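Local coordinates for aldehyde dehydrogenase (Trypanosoma brucei, PDB 5MYP), which probably oxidises aldehydes to carboxylic acids with NAD+ as the electron acceptor, as other members of the aldehyde dehydrogenase family do, at residues 194-199 against 451-456; 134-139 against 443-448; 337-342 against 346-351. All coordinates share one frame; numbering follows the deposited sequence.

Contact 1 (194-199 against 451-456)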
ATOM      1  N   PHE A 194       2.234 -14.482   6.119  1.00 11.25           N
ATOM      2  CA  PHE A 194       3.086 -13.946   5.058  1.00 10.89           C
ATOM      3  C   PHE A 194       3.367 -12.476   5.331  1.00 10.60           C
ATOM      4  O   PHE A 194       2.668 -11.830   6.118  1.00 10.57           O
ATOM      5  CB  PHE A 194       2.407 -14.106   3.704  1.00 10.69           C
ATOM      6  CG  PHE A 194       2.233 -15.532   3.292  1.00 10.66           C
ATOM      7  CD1 PHE A 194       3.280 -16.227   2.697  1.00 10.61           C
ATOM      8  CD2 PHE A 194       1.030 -16.197   3.519  1.00 10.67           C
ATOM      9  CE1 PHE A 194       3.128 -17.555   2.322  1.00 10.69           C
ATOM     10  CE2 PHE A 194       0.872 -17.522   3.141  1.00 10.56           C
ATOM     11  CZ  PHE A 194       1.920 -18.203   2.543  1.00 10.57           C
ATOM     12  N   ASP A 195       4.392 -11.957   4.669  1.00 10.13           N
ATOM     13  CA  ASP A 195       4.774 -10.551   4.789  1.00 10.11           C
ATOM     14  C   ASP A 195       4.200  -9.680   3.675  1.00  9.88           C
ATOM     15  O   ASP A 195       4.234  -8.456   3.769  1.00  9.75           O
ATOM     16  CB  ASP A 195       6.290 -10.443   4.872  1.00 10.18           C
ATOM     17  CG  ASP A 195       6.835 -11.224   6.045  1.00 10.42           C
ATOM     18  OD1 ASP A 195       6.749 -10.711   7.182  1.00 10.42           O
ATOM     19  OD2 ASP A 195       7.295 -12.372   5.834  1.00 10.28           O
ATOM     20  N   HIS A 196       3.676 -10.325   2.635  1.00  9.83           N
ATOM     21  CA  HIS A 196       2.904  -9.675   1.588  1.00  9.79           C
ATOM     22  C   HIS A 196       2.082 -10.740   0.859  1.00  9.70           C
ATOM     23  O   HIS A 196       2.528 -11.884   0.714  1.00  9.55           O
ATOM     24  CB  HIS A 196       3.825  -8.977   0.577  1.00  9.95           C
ATOM     25  CG  HIS A 196       3.143  -7.919  -0.228  1.00 10.19           C
ATOM     26  ND1 HIS A 196       3.253  -6.580   0.069  1.00 10.30           N
ATOM     27  CD2 HIS A 196       2.322  -7.998  -1.306  1.00 10.42           C
ATOM     28  CE1 HIS A 196       2.544  -5.877  -0.798  1.00 10.46           C
ATOM     29  NE2 HIS A 196       1.962  -6.715  -1.638  1.00 10.50           N
ATOM     30  N   ILE A 197       0.892 -10.363   0.397  1.00  9.66           N
ATOM     31  CA  ILE A 197       0.058 -11.235  -0.429  1.00  9.80           C
ATOM     32  C   ILE A 197      -0.308 -10.489  -1.712  1.00  9.93           C
ATOM     33  O   ILE A 197      -0.819  -9.367  -1.653  1.00  9.80           O
ATOM     34  CB  ILE A 197      -1.233 -11.670   0.303  1.00  9.84           C
ATOM     35  CG1 ILE A 197      -0.898 -12.460   1.577  1.00  9.90           C
ATOM     36  CG2 ILE A 197      -2.127 -12.502  -0.619  1.00  9.95           C
ATOM     37  CD1 ILE A 197      -2.032 -12.564   2.573  1.00  9.98           C
ATOM     38  N   LEU A 198      -0.028 -11.099  -2.864  1.00  9.98           N
ATOM     39  CA  LEU A 198      -0.552 -10.601  -4.139  1.00 10.14           C
ATOM     40  C   LEU A 198      -1.643 -11.548  -4.623  1.00 10.30           C
ATOM     41  O   LEU A 198      -1.408 -12.750  -4.767  1.00 10.37           O
ATOM     42  CB  LEU A 198       0.549 -10.441  -5.194  1.00 10.13           C
ATOM     43  CG  LEU A 198       0.096  -9.695  -6.471  1.00 10.05           C
ATOM     44  CD1 LEU A 198       1.191  -8.787  -7.038  1.00 10.11           C
ATOM     45  CD2 LEU A 198      -0.437 -10.637  -7.550  1.00 10.02           C
ATOM     46  N   TYR A 199      -2.829 -10.995  -4.877  1.00 10.43           N
ATOM     47  CA  TYR A 199      -3.977 -11.754  -5.368  1.00 10.65           C
ATOM     48  C   TYR A 199      -4.496 -11.130  -6.655  1.00 10.83           C
ATOM     49  O   TYR A 199      -4.728  -9.925  -6.715  1.00 11.02           O
ATOM     50  CB  TYR A 199      -5.106 -11.793  -4.325  1.00 10.75           C
ATOM     51  CG  TYR A 199      -6.397 -12.352  -4.883  1.00 10.76           C
ATOM     52  CD1 TYR A 199      -6.592 -13.726  -4.990  1.00 10.85           C
ATOM     53  CD2 TYR A 199      -7.402 -11.507  -5.351  1.00 10.81           C
ATOM     54  CE1 TYR A 199      -7.764 -14.250  -5.519  1.00 10.86           C
ATOM     55  CE2 TYR A 199      -8.574 -12.017  -5.895  1.00 10.94           C
ATOM     56  CZ  TYR A 199      -8.754 -13.389  -5.975  1.00 11.02           C
ATOM     57  OH  TYR A 199      -9.914 -13.895  -6.510  1.00 10.88           O
ATOM     58  N   GLU A 451       9.620  -2.473  -5.774  1.00 13.35           N
ATOM     59  CA  GLU A 451       9.143  -1.578  -4.718  1.00 13.61           C
ATOM     60  C   GLU A 451       8.019  -2.205  -3.889  1.00 13.20           C
ATOM     61  O   GLU A 451       8.061  -2.152  -2.663  1.00 12.88           O
ATOM     62  CB  GLU A 451       8.701  -0.234  -5.303  1.00 14.32           C
ATOM     63  CG  GLU A 451       9.867   0.602  -5.805  1.00 14.92           C
ATOM     64  CD  GLU A 451       9.433   1.861  -6.541  1.00 15.52           C
ATOM     65  OE1 GLU A 451       8.214   2.109  -6.689  1.00 15.86           O
ATOM     66  OE2 GLU A 451      10.326   2.612  -6.969  1.00 16.28           O
ATOM     67  N   THR A 452       7.045  -2.817  -4.560  1.00 12.62           N
ATOM     68  CA  THR A 452       5.914  -3.471  -3.883  1.00 12.54           C
ATOM     69  C   THR A 452       6.356  -4.590  -2.935  1.00 12.04           C
ATOM     70  O   THR A 452       5.806  -4.719  -1.845  1.00 12.00           O
ATOM     71  CB  THR A 452       4.894  -4.009  -4.909  1.00 12.42           C
ATOM     72  OG1 THR A 452       4.284  -2.900  -5.562  1.00 12.65           O
ATOM     73  CG2 THR A 452       3.794  -4.855  -4.254  1.00 12.51           C
ATOM     74  N   PHE A 453       7.355  -5.372  -3.342  1.00 11.68           N
ATOM     75  CA  PHE A 453       7.846  -6.495  -2.533  1.00 11.55           C
ATOM     76  C   PHE A 453       9.069  -6.159  -1.658  1.00 11.41           C
ATOM     77  O   PHE A 453       9.755  -7.065  -1.184  1.00 11.44           O
ATOM     78  CB  PHE A 453       8.116  -7.695  -3.451  1.00 11.52           C
ATOM     79  CG  PHE A 453       6.901  -8.159  -4.217  1.00 11.55           C
ATOM     80  CD1 PHE A 453       5.754  -8.571  -3.544  1.00 11.61           C
ATOM     81  CD2 PHE A 453       6.900  -8.190  -5.605  1.00 11.63           C
ATOM     82  CE1 PHE A 453       4.633  -8.997  -4.241  1.00 11.67           C
ATOM     83  CE2 PHE A 453       5.782  -8.618  -6.308  1.00 11.67           C
ATOM     84  CZ  PHE A 453       4.646  -9.024  -5.626  1.00 11.69           C
ATOM     85  N   SER A 454       9.317  -4.864  -1.429  1.00 11.21           N
ATOM     86  CA  SER A 454      10.373  -4.381  -0.546  1.00 11.25           C
ATOM     87  C   SER A 454       9.793  -3.425   0.487  1.00 11.38           C
ATOM     88  O   SER A 454       8.699  -2.884   0.305  1.00 11.35           O
ATOM     89  CB  SER A 454      11.446  -3.616  -1.342  1.00 11.17           C
ATOM     90  OG  SER A 454      12.103  -4.440  -2.277  1.00 11.10           O
ATOM     91  N   HIS A 455      10.540  -3.222   1.563  1.00 11.37           N
ATOM     92  CA  HIS A 455      10.253  -2.173   2.514  1.00 11.78           C
ATOM     93  C   HIS A 455      11.243  -1.035   2.280  1.00 12.19           C
ATOM     94  O   HIS A 455      12.452  -1.243   2.356  1.00 11.97           O
ATOM     95  CB  HIS A 455      10.360  -2.683   3.949  1.00 11.60           C
ATOM     96  CG  HIS A 455      10.249  -1.598   4.968  1.00 11.42           C
ATOM     97  ND1 HIS A 455       9.344  -0.574   4.837  1.00 11.44           N
ATOM     98  CD2 HIS A 455      10.913  -1.371   6.124  1.00 11.23           C
ATOM     99  CE1 HIS A 455       9.451   0.238   5.870  1.00 11.20           C
ATOM    100  NE2 HIS A 455      10.398  -0.220   6.665  1.00 11.18           N
ATOM    101  N   ARG A 456      10.724   0.154   1.986  1.00 12.98           N
ATOM    102  CA  ARG A 456      11.549   1.360   1.881  1.00 13.69           C
ATOM    103  C   ARG A 456      11.806   1.873   3.298  1.00 13.68           C
ATOM    104  O   ARG A 456      10.880   2.312   3.978  1.00 13.86           O
ATOM    105  CB  ARG A 456      10.846   2.422   1.028  1.00 14.67           C
ATOM    106  CG  ARG A 456      11.669   3.679   0.799  1.00 15.44           C
ATOM    107  CD  ARG A 456      10.966   4.653  -0.123  1.00 16.43           C
ATOM    108  NE  ARG A 456       9.627   4.993   0.346  1.00 17.40           N
ATOM    109  CZ  ARG A 456       8.737   5.701  -0.345  1.00 18.20           C
ATOM    110  NH1 ARG A 456       9.031   6.191  -1.550  1.00 18.81           N
ATOM    111  NH2 ARG A 456       7.540   5.939   0.178  1.00 18.76           N
TER
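H196 and L198 of strand 196-200 meet T452 and F453 in a buried side-chain contact at the turn where helix 447-452 gives way to strand 454-461. Its centre is an edge-to-face aromatic pair in which F453 presents its edge to the face of H196. The ring planes stand 78° apart with centroids separated by 5.4 Å, and the closest atoms, H196 CD2 and F453 CE1, are 3.9 Å apart. The imidazole is brought up to the turn by a first torsion that sets CG anti to the backbone N (chi1 -160°). T452 flanks the same ring: its CG2 lies 3.7 Å from H196 NE2, and its carbonyl O approaches CE1 obliquely at 3.6 Å without forming a hydrogen bond. That methyl also sits above one face of the F453 ring, toward the rim. In polar terms the histidine looks elsewhere, since NE2 is bonded to T221 OG1, whereas the buried ND1 has no partner in the model. Strand 196-200 belongs to the parallel Rossmann-like, dinucleotide-binding part of the sheet, beside strand 110-124, which also pairs antiparallel with strand 454-461. F453 is the first residue to leave helical geometry, and a bond of 3.2 Å from S454 N to E451 O closes the turn. Farther along the phenyl ring, CZ rests against L198 CD1 at 3.7 Å, the two side chains crossing at about a right angle. L198 also packs on T221, and its side chain comes within about 5 Å of that of E223, a predicted active-site residue. The T452 hydroxyl is directed to backbone carbonyls, A443 O and, sharing the same proton, Y448 O; its methyl lies against the H196 ring.

Contact 2 (134-139 against 443-448)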
ATOM      1  N   ILE A 134       0.839 -15.878 -12.520  1.00 17.09           N
ATOM      2  CA  ILE A 134       1.507 -16.517 -11.379  1.00 17.14           C
ATOM      3  C   ILE A 134       3.020 -16.201 -11.382  1.00 16.43           C
ATOM      4  O   ILE A 134       3.573 -15.851 -10.333  1.00 15.81           O
ATOM      5  CB  ILE A 134       1.188 -18.044 -11.307  1.00 17.80           C
ATOM      6  CG1 ILE A 134       1.429 -18.594  -9.896  1.00 18.51           C
ATOM      7  CG2 ILE A 134       1.964 -18.854 -12.332  1.00 17.98           C
ATOM      8  CD1 ILE A 134       0.276 -18.370  -8.943  1.00 18.60           C
ATOM      9  N   LEU A 135       3.678 -16.285 -12.543  1.00 15.87           N
ATOM     10  CA  LEU A 135       5.130 -16.050 -12.620  1.00 15.54           C
ATOM     11  C   LEU A 135       5.553 -14.582 -12.588  1.00 15.08           C
ATOM     12  O   LEU A 135       6.594 -14.268 -12.008  1.00 14.91           O
ATOM     13  CB  LEU A 135       5.752 -16.736 -13.850  1.00 15.75           C
ATOM     14  CG  LEU A 135       5.806 -18.268 -13.880  1.00 16.10           C
ATOM     15  CD1 LEU A 135       6.669 -18.723 -15.058  1.00 16.39           C
ATOM     16  CD2 LEU A 135       6.351 -18.841 -12.580  1.00 16.21           C
ATOM     17  N   GLN A 136       4.781 -13.684 -13.204  1.00 14.70           N
ATOM     18  CA  GLN A 136       5.179 -12.264 -13.239  1.00 14.53           C
ATOM     19  C   GLN A 136       5.293 -11.654 -11.829  1.00 13.90           C
ATOM     20  O   GLN A 136       6.306 -11.022 -11.535  1.00 13.86           O
ATOM     21  CB  GLN A 136       4.283 -11.422 -14.167  1.00 14.98           C
ATOM     22  CG  GLN A 136       4.797 -10.003 -14.379  1.00 15.45           C
ATOM     23  CD  GLN A 136       4.161  -9.287 -15.555  1.00 15.75           C
ATOM     24  OE1 GLN A 136       3.020  -9.547 -15.921  1.00 16.73           O
ATOM     25  NE2 GLN A 136       4.869  -8.312 -16.093  1.00 16.36           N
ATOM     26  N   PRO A 137       4.287 -11.869 -10.949  1.00 13.16           N
ATOM     27  CA  PRO A 137       4.447 -11.438  -9.548  1.00 12.91           C
ATOM     28  C   PRO A 137       5.602 -12.134  -8.817  1.00 12.45           C
ATOM     29  O   PRO A 137       6.342 -11.482  -8.086  1.00 12.38           O
ATOM     30  CB  PRO A 137       3.108 -11.822  -8.894  1.00 12.92           C
ATOM     31  CG  PRO A 137       2.148 -11.960 -10.017  1.00 13.02           C
ATOM     32  CD  PRO A 137       2.946 -12.431 -11.192  1.00 13.15           C
ATOM     33  N   LEU A 138       5.738 -13.446  -9.017  1.00 12.06           N
ATOM     34  CA  LEU A 138       6.814 -14.224  -8.397  1.00 11.79           C
ATOM     35  C   LEU A 138       8.202 -13.666  -8.733  1.00 11.70           C
ATOM     36  O   LEU A 138       9.029 -13.493  -7.841  1.00 11.51           O
ATOM     37  CB  LEU A 138       6.728 -15.697  -8.812  1.00 11.75           C
ATOM     38  CG  LEU A 138       7.804 -16.637  -8.260  1.00 11.72           C
ATOM     39  CD1 LEU A 138       7.752 -16.683  -6.736  1.00 11.74           C
ATOM     40  CD2 LEU A 138       7.653 -18.024  -8.860  1.00 11.67           C
ATOM     41  N   LEU A 139       8.446 -13.387 -10.014  1.00 11.67           N
ATOM     42  CA  LEU A 139       9.735 -12.831 -10.454  1.00 11.78           C
ATOM     43  C   LEU A 139      10.091 -11.567  -9.670  1.00 11.54           C
ATOM     44  O   LEU A 139      11.217 -11.423  -9.190  1.00 11.36           O
ATOM     45  CB  LEU A 139       9.716 -12.526 -11.952  1.00 12.20           C
ATOM     46  CG  LEU A 139       9.690 -13.732 -12.890  1.00 12.46           C
ATOM     47  CD1 LEU A 139       9.320 -13.298 -14.299  1.00 12.69           C
ATOM     48  CD2 LEU A 139      11.029 -14.452 -12.869  1.00 12.80           C
ATOM     49  N   ALA A 443       0.324  -1.912  -7.078  1.00 12.32           N
ATOM     50  CA  ALA A 443       0.742  -2.073  -8.465  1.00 12.54           C
ATOM     51  C   ALA A 443       2.075  -2.799  -8.530  1.00 12.69           C
ATOM     52  O   ALA A 443       2.835  -2.795  -7.559  1.00 12.94           O
ATOM     53  CB  ALA A 443       0.842  -0.721  -9.143  1.00 12.58           C
ATOM     54  N   TYR A 444       2.348  -3.430  -9.667  1.00 12.74           N
ATOM     55  CA  TYR A 444       3.617  -4.134  -9.877  1.00 13.01           C
ATOM     56  C   TYR A 444       4.047  -4.060 -11.356  1.00 13.15           C
ATOM     57  O   TYR A 444       3.479  -3.269 -12.113  1.00 13.00           O
ATOM     58  CB  TYR A 444       3.529  -5.565  -9.303  1.00 13.04           C
ATOM     59  CG  TYR A 444       2.760  -6.584 -10.118  1.00 13.15           C
ATOM     60  CD1 TYR A 444       1.388  -6.452 -10.325  1.00 13.27           C
ATOM     61  CD2 TYR A 444       3.398  -7.707 -10.652  1.00 13.21           C
ATOM     62  CE1 TYR A 444       0.675  -7.393 -11.061  1.00 13.31           C
ATOM     63  CE2 TYR A 444       2.699  -8.652 -11.385  1.00 13.33           C
ATOM     64  CZ  TYR A 444       1.338  -8.497 -11.586  1.00 13.44           C
ATOM     65  OH  TYR A 444       0.647  -9.438 -12.314  1.00 13.50           O
ATOM     66  N   HIS A 445       5.049  -4.865 -11.727  1.00 13.14           N
ATOM     67  CA  HIS A 445       5.764  -4.866 -13.029  1.00 13.23           C
ATOM     68  C   HIS A 445       7.071  -4.100 -12.857  1.00 13.43           C
ATOM     69  O   HIS A 445       7.057  -2.935 -12.442  1.00 13.25           O
ATOM     70  CB  HIS A 445       4.980  -4.290 -14.227  1.00 13.01           C
ATOM     71  CG  HIS A 445       3.776  -5.089 -14.615  1.00 12.89           C
ATOM     72  ND1 HIS A 445       3.140  -4.936 -15.830  1.00 12.89           N
ATOM     73  CD2 HIS A 445       3.097  -6.058 -13.957  1.00 12.87           C
ATOM     74  CE1 HIS A 445       2.117  -5.773 -15.900  1.00 12.95           C
ATOM     75  NE2 HIS A 445       2.072  -6.466 -14.776  1.00 12.84           N
ATOM     76  N   GLY A 446       8.188  -4.772 -13.136  1.00 13.73           N
ATOM     77  CA  GLY A 446       9.515  -4.143 -13.192  1.00 14.20           C
ATOM     78  C   GLY A 446       9.946  -3.520 -11.879  1.00 14.52           C
ATOM     79  O   GLY A 446       9.889  -4.169 -10.831  1.00 14.45           O
ATOM     80  N   ARG A 447      10.352  -2.253 -11.939  1.00 15.14           N
ATOM     81  CA  ARG A 447      10.687  -1.454 -10.747  1.00 15.80           C
ATOM     82  C   ARG A 447       9.581  -1.460  -9.683  1.00 15.23           C
ATOM     83  O   ARG A 447       9.866  -1.446  -8.488  1.00 14.79           O
ATOM     84  CB  ARG A 447      10.967  -0.002 -11.146  1.00 17.15           C
ATOM     85  CG  ARG A 447      11.517   0.875 -10.028  1.00 18.51           C
ATOM     86  CD  ARG A 447      11.513   2.343 -10.415  1.00 20.00           C
ATOM     87  NE  ARG A 447      12.662   2.700 -11.249  1.00 21.57           N
ATOM     88  CZ  ARG A 447      13.880   3.027 -10.804  1.00 22.79           C
ATOM     89  NH1 ARG A 447      14.174   3.030  -9.503  1.00 23.22           N
ATOM     90  NH2 ARG A 447      14.828   3.339 -11.687  1.00 23.44           N
ATOM     91  N   TYR A 448       8.329  -1.465 -10.129  1.00 14.67           N
ATOM     92  CA  TYR A 448       7.178  -1.357  -9.227  1.00 14.60           C
ATOM     93  C   TYR A 448       6.901  -2.676  -8.508  1.00 13.92           C
ATOM     94  O   TYR A 448       6.385  -2.667  -7.391  1.00 13.61           O
ATOM     95  CB  TYR A 448       5.958  -0.832  -9.992  1.00 15.01           C
ATOM     96  CG  TYR A 448       6.299   0.465 -10.689  1.00 15.67           C
ATOM     97  CD1 TYR A 448       6.428   1.646  -9.960  1.00 16.15           C
ATOM     98  CD2 TYR A 448       6.553   0.507 -12.059  1.00 15.92           C
ATOM     99  CE1 TYR A 448       6.769   2.841 -10.582  1.00 16.61           C
ATOM    100  CE2 TYR A 448       6.894   1.695 -12.687  1.00 16.43           C
ATOM    101  CZ  TYR A 448       6.999   2.861 -11.941  1.00 16.82           C
ATOM    102  OH  TYR A 448       7.337   4.050 -12.546  1.00 17.60           O
TER
HETATM  103  O   HOH W   1       0.094  -8.298 -14.663  1.00 28.16           O
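Q136 lays its amide over the imidazole of H445, with the two planes only 18° apart and NE2 3.5 Å above the ring centre. The extended side chain, CG anti to the backbone N (chi1 -171°), carries the amide across from helix 132-143. OE1 comes to 3.4 Å from H445 NE2, but at an angle too poor for a hydrogen bond. A water joins them instead: it lies in the imidazole plane 2.7 Å from H445 NE2, is equally close to Y444 OH, and donates a weak bond to Q136 OE1. The other amide atom, Q136 NE2, is held by E83 OE1, while OE2 of the same glutamate takes G446 N, so E83 ties both segments together. H445 in turn directs its CD2 edge at the face of Y444, 3.6 Å above the ring centre. That phenol stands steeply to the amide, at 74°, and touches the next helical residue, its CE2 lying 3.6 Å from P137 CG. P137 marks a kink where its N makes no bond to the preceding turn, and the CE2 atom of Y444 also packs against this nitrogen. Helix 132-143 is the crossover of a beta-alpha-beta unit between parallel strands 110-124 and 147-151, and the side chain of Y444 comes within about 3 Å of that of E223, a predicted active-site residue, so the arrangement borders that aldehyde dehydrogenase site.

Contact 3 (337-342 against 346-351)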
ATOM      1  N   GLY A 337     -23.202 -10.638 -34.699  1.00 17.66           N
ATOM      2  CA  GLY A 337     -22.784 -11.901 -34.098  1.00 17.84           C
ATOM      3  C   GLY A 337     -23.875 -12.672 -33.372  1.00 18.11           C
ATOM      4  O   GLY A 337     -24.948 -12.903 -33.923  1.00 18.03           O
ATOM      5  N   GLY A 338     -23.589 -13.080 -32.137  1.00 18.22           N
ATOM      6  CA  GLY A 338     -24.515 -13.881 -31.334  1.00 18.49           C
ATOM      7  C   GLY A 338     -24.423 -15.382 -31.565  1.00 18.95           C
ATOM      8  O   GLY A 338     -25.220 -16.137 -31.010  1.00 19.30           O
ATOM      9  N   GLU A 339     -23.430 -15.822 -32.337  1.00 19.09           N
ATOM     10  CA  GLU A 339     -23.270 -17.239 -32.664  1.00 19.30           C
ATOM     11  C   GLU A 339     -22.603 -17.941 -31.487  1.00 19.59           C
ATOM     12  O   GLU A 339     -21.669 -17.390 -30.883  1.00 19.10           O
ATOM     13  CB  GLU A 339     -22.420 -17.440 -33.925  1.00 19.22           C
ATOM     14  CG  GLU A 339     -22.842 -16.606 -35.135  1.00 19.28           C
ATOM     15  CD  GLU A 339     -22.113 -15.276 -35.246  1.00 19.17           C
ATOM     16  OE1 GLU A 339     -21.603 -14.780 -34.217  1.00 18.51           O
ATOM     17  OE2 GLU A 339     -22.043 -14.717 -36.361  1.00 19.18           O
ATOM     18  N   ALA A 340     -23.084 -19.139 -31.157  1.00 19.88           N
ATOM     19  CA  ALA A 340     -22.554 -19.890 -30.022  1.00 20.22           C
ATOM     20  C   ALA A 340     -22.736 -21.399 -30.155  1.00 20.42           C
ATOM     21  O   ALA A 340     -23.590 -21.867 -30.906  1.00 20.26           O
ATOM     22  CB  ALA A 340     -23.196 -19.405 -28.733  1.00 20.37           C
ATOM     23  N   ASP A 341     -21.897 -22.140 -29.433  1.00 20.63           N
ATOM     24  CA  ASP A 341     -21.999 -23.596 -29.314  1.00 20.89           C
ATOM     25  C   ASP A 341     -21.697 -23.982 -27.868  1.00 20.99           C
ATOM     26  O   ASP A 341     -20.569 -23.800 -27.393  1.00 20.20           O
ATOM     27  CB  ASP A 341     -21.024 -24.305 -30.259  1.00 21.07           C
ATOM     28  CG  ASP A 341     -21.128 -25.818 -30.172  1.00 21.62           C
ATOM     29  OD1 ASP A 341     -22.129 -26.380 -30.666  1.00 21.73           O
ATOM     30  OD2 ASP A 341     -20.212 -26.442 -29.598  1.00 22.11           O
ATOM     31  N   GLU A 342     -22.704 -24.522 -27.181  1.00 21.41           N
ATOM     32  CA  GLU A 342     -22.608 -24.837 -25.755  1.00 22.09           C
ATOM     33  C   GLU A 342     -21.639 -25.973 -25.445  1.00 21.74           C
ATOM     34  O   GLU A 342     -20.865 -25.874 -24.493  1.00 21.41           O
ATOM     35  CB  GLU A 342     -23.997 -25.176 -25.196  1.00 23.05           C
ATOM     36  CG  GLU A 342     -24.024 -25.401 -23.688  1.00 24.03           C
ATOM     37  CD  GLU A 342     -25.411 -25.300 -23.077  1.00 25.03           C
ATOM     38  OE1 GLU A 342     -26.394 -25.059 -23.811  1.00 26.03           O
ATOM     39  OE2 GLU A 342     -25.510 -25.456 -21.845  1.00 26.61           O
ATOM     40  N   THR A 346     -18.202 -22.154 -26.896  1.00 17.55           N
ATOM     41  CA  THR A 346     -17.783 -21.182 -27.895  1.00 17.07           C
ATOM     42  C   THR A 346     -18.850 -20.106 -28.011  1.00 16.67           C
ATOM     43  O   THR A 346     -20.011 -20.427 -28.255  1.00 16.83           O
ATOM     44  CB  THR A 346     -17.590 -21.853 -29.267  1.00 17.09           C
ATOM     45  OG1 THR A 346     -16.639 -22.918 -29.155  1.00 16.95           O
ATOM     46  CG2 THR A 346     -17.081 -20.857 -30.282  1.00 17.05           C
ATOM     47  N   ILE A 347     -18.462 -18.848 -27.801  1.00 16.20           N
ATOM     48  CA  ILE A 347     -19.329 -17.695 -28.061  1.00 15.91           C
ATOM     49  C   ILE A 347     -18.536 -16.692 -28.902  1.00 15.74           C
ATOM     50  O   ILE A 347     -17.512 -16.181 -28.454  1.00 15.10           O
ATOM     51  CB  ILE A 347     -19.807 -17.002 -26.764  1.00 15.98           C
ATOM     52  CG1 ILE A 347     -20.555 -17.988 -25.856  1.00 16.12           C
ATOM     53  CG2 ILE A 347     -20.698 -15.797 -27.090  1.00 16.01           C
ATOM     54  CD1 ILE A 347     -20.917 -17.426 -24.495  1.00 16.26           C
ATOM     55  N   ALA A 348     -19.004 -16.420 -30.120  1.00 15.43           N
ATOM     56  CA  ALA A 348     -18.336 -15.456 -30.993  1.00 15.45           C
ATOM     57  C   ALA A 348     -18.531 -14.032 -30.458  1.00 15.47           C
ATOM     58  O   ALA A 348     -19.514 -13.770 -29.759  1.00 15.22           O
ATOM     59  CB  ALA A 348     -18.870 -15.556 -32.415  1.00 15.61           C
ATOM     60  N   PRO A 349     -17.600 -13.109 -30.778  1.00 15.46           N
ATOM     61  CA  PRO A 349     -17.776 -11.720 -30.355  1.00 15.73           C
ATOM     62  C   PRO A 349     -19.113 -11.162 -30.831  1.00 15.85           C
ATOM     63  O   PRO A 349     -19.472 -11.325 -32.001  1.00 15.60           O
ATOM     64  CB  PRO A 349     -16.599 -10.985 -31.008  1.00 15.65           C
ATOM     65  CG  PRO A 349     -15.587 -12.037 -31.264  1.00 15.61           C
ATOM     66  CD  PRO A 349     -16.356 -13.292 -31.541  1.00 15.65           C
ATOM     67  N   THR A 350     -19.845 -10.550 -29.907  1.00 16.16           N
ATOM     68  CA  THR A 350     -21.219 -10.137 -30.133  1.00 16.50           C
ATOM     69  C   THR A 350     -21.385  -8.684 -29.712  1.00 16.91           C
ATOM     70  O   THR A 350     -21.086  -8.333 -28.569  1.00 16.98           O
ATOM     71  CB  THR A 350     -22.177 -11.042 -29.345  1.00 16.42           C
ATOM     72  OG1 THR A 350     -22.039 -12.393 -29.813  1.00 16.32           O
ATOM     73  CG2 THR A 350     -23.630 -10.592 -29.491  1.00 16.43           C
ATOM     74  N   ILE A 351     -21.846  -7.854 -30.646  1.00 17.09           N
ATOM     75  CA  ILE A 351     -22.057  -6.425 -30.412  1.00 17.55           C
ATOM     76  C   ILE A 351     -23.535  -6.190 -30.120  1.00 17.96           C
ATOM     77  O   ILE A 351     -24.396  -6.536 -30.941  1.00 17.61           O
ATOM     78  CB  ILE A 351     -21.641  -5.574 -31.633  1.00 17.98           C
ATOM     79  CG1 ILE A 351     -20.198  -5.901 -32.061  1.00 18.16           C
ATOM     80  CG2 ILE A 351     -21.797  -4.084 -31.328  1.00 18.07           C
ATOM     81  CD1 ILE A 351     -19.761  -5.218 -33.335  1.00 18.63           C
TER
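D341 and T346 bond to each other through both backbone groups, forming an antiparallel hydrogen-bonded pair: D341 N reaches T346 O at 2.8 Å in the carbonyl plane, and T346 N reaches D341 O at 2.9 Å, an almost straight bond (172°). Two residues on, A348 N gives E339 O a bond of 2.9 Å. Beyond A348 the ladder changes character: the T350 hydroxyl takes over the bonding to the other strand. T350 OG1 accepts G338 N at 2.9 Å through a clearly bent bond (134°) and donates to A348 O from above the carbonyl plane. G337 and G338 both have positive phi, and the chain passes close to T350, whose CG2 also packs on the G338 backbone. Between these bonds, A340 and I347 form a non-hydrogen-bonded pair, and A340 CA makes a CH...O contact with T346 O at 3.1 Å. A340 CB and I347 CG1 share one face of the hairpin at 4.2 Å, beneath M326, F322 and L325 of helix 319-328. D341 and T346 project from the other face, where T344 OG1 bonds both D341 OD2 and T346 OG1. E339 bends at its second torsion (chi2 93°), which turns the carboxylate back over A348, with OE1 3.4 Å from its CB. That oxygen is salt-bridged to R283, which also bonds P349 O. The chemistry implies that backbone pairing fixes the register near the hairpin turn, whereas a side-chain hydroxyl and a shared arginine continue the connection toward the glycines.

How the contacts relate
Contacts 1 and 2 form one neighbourhood, their centres 10 Å apart, and share helix 447-452. Their segments alternate along the chain (134-139, 194-199, 443-448, 451-456), so that residues 443-456, around helix 447-452, pack against two elements of the dinucleotide-binding core; F453 CE2 packs on P137 O, and L198 on both P137 and Y444. Contact 3 is nested inside both loops but lies remote, its centre 41 Å from contact 1 and 34 Å from contact 2, with no touch. It belongs to the other mixed sheet, which includes strands 229-232 and 264-268. The predicted active-site residue E223 lies beside contacts 1 and 2, far from the peripheral hairpin.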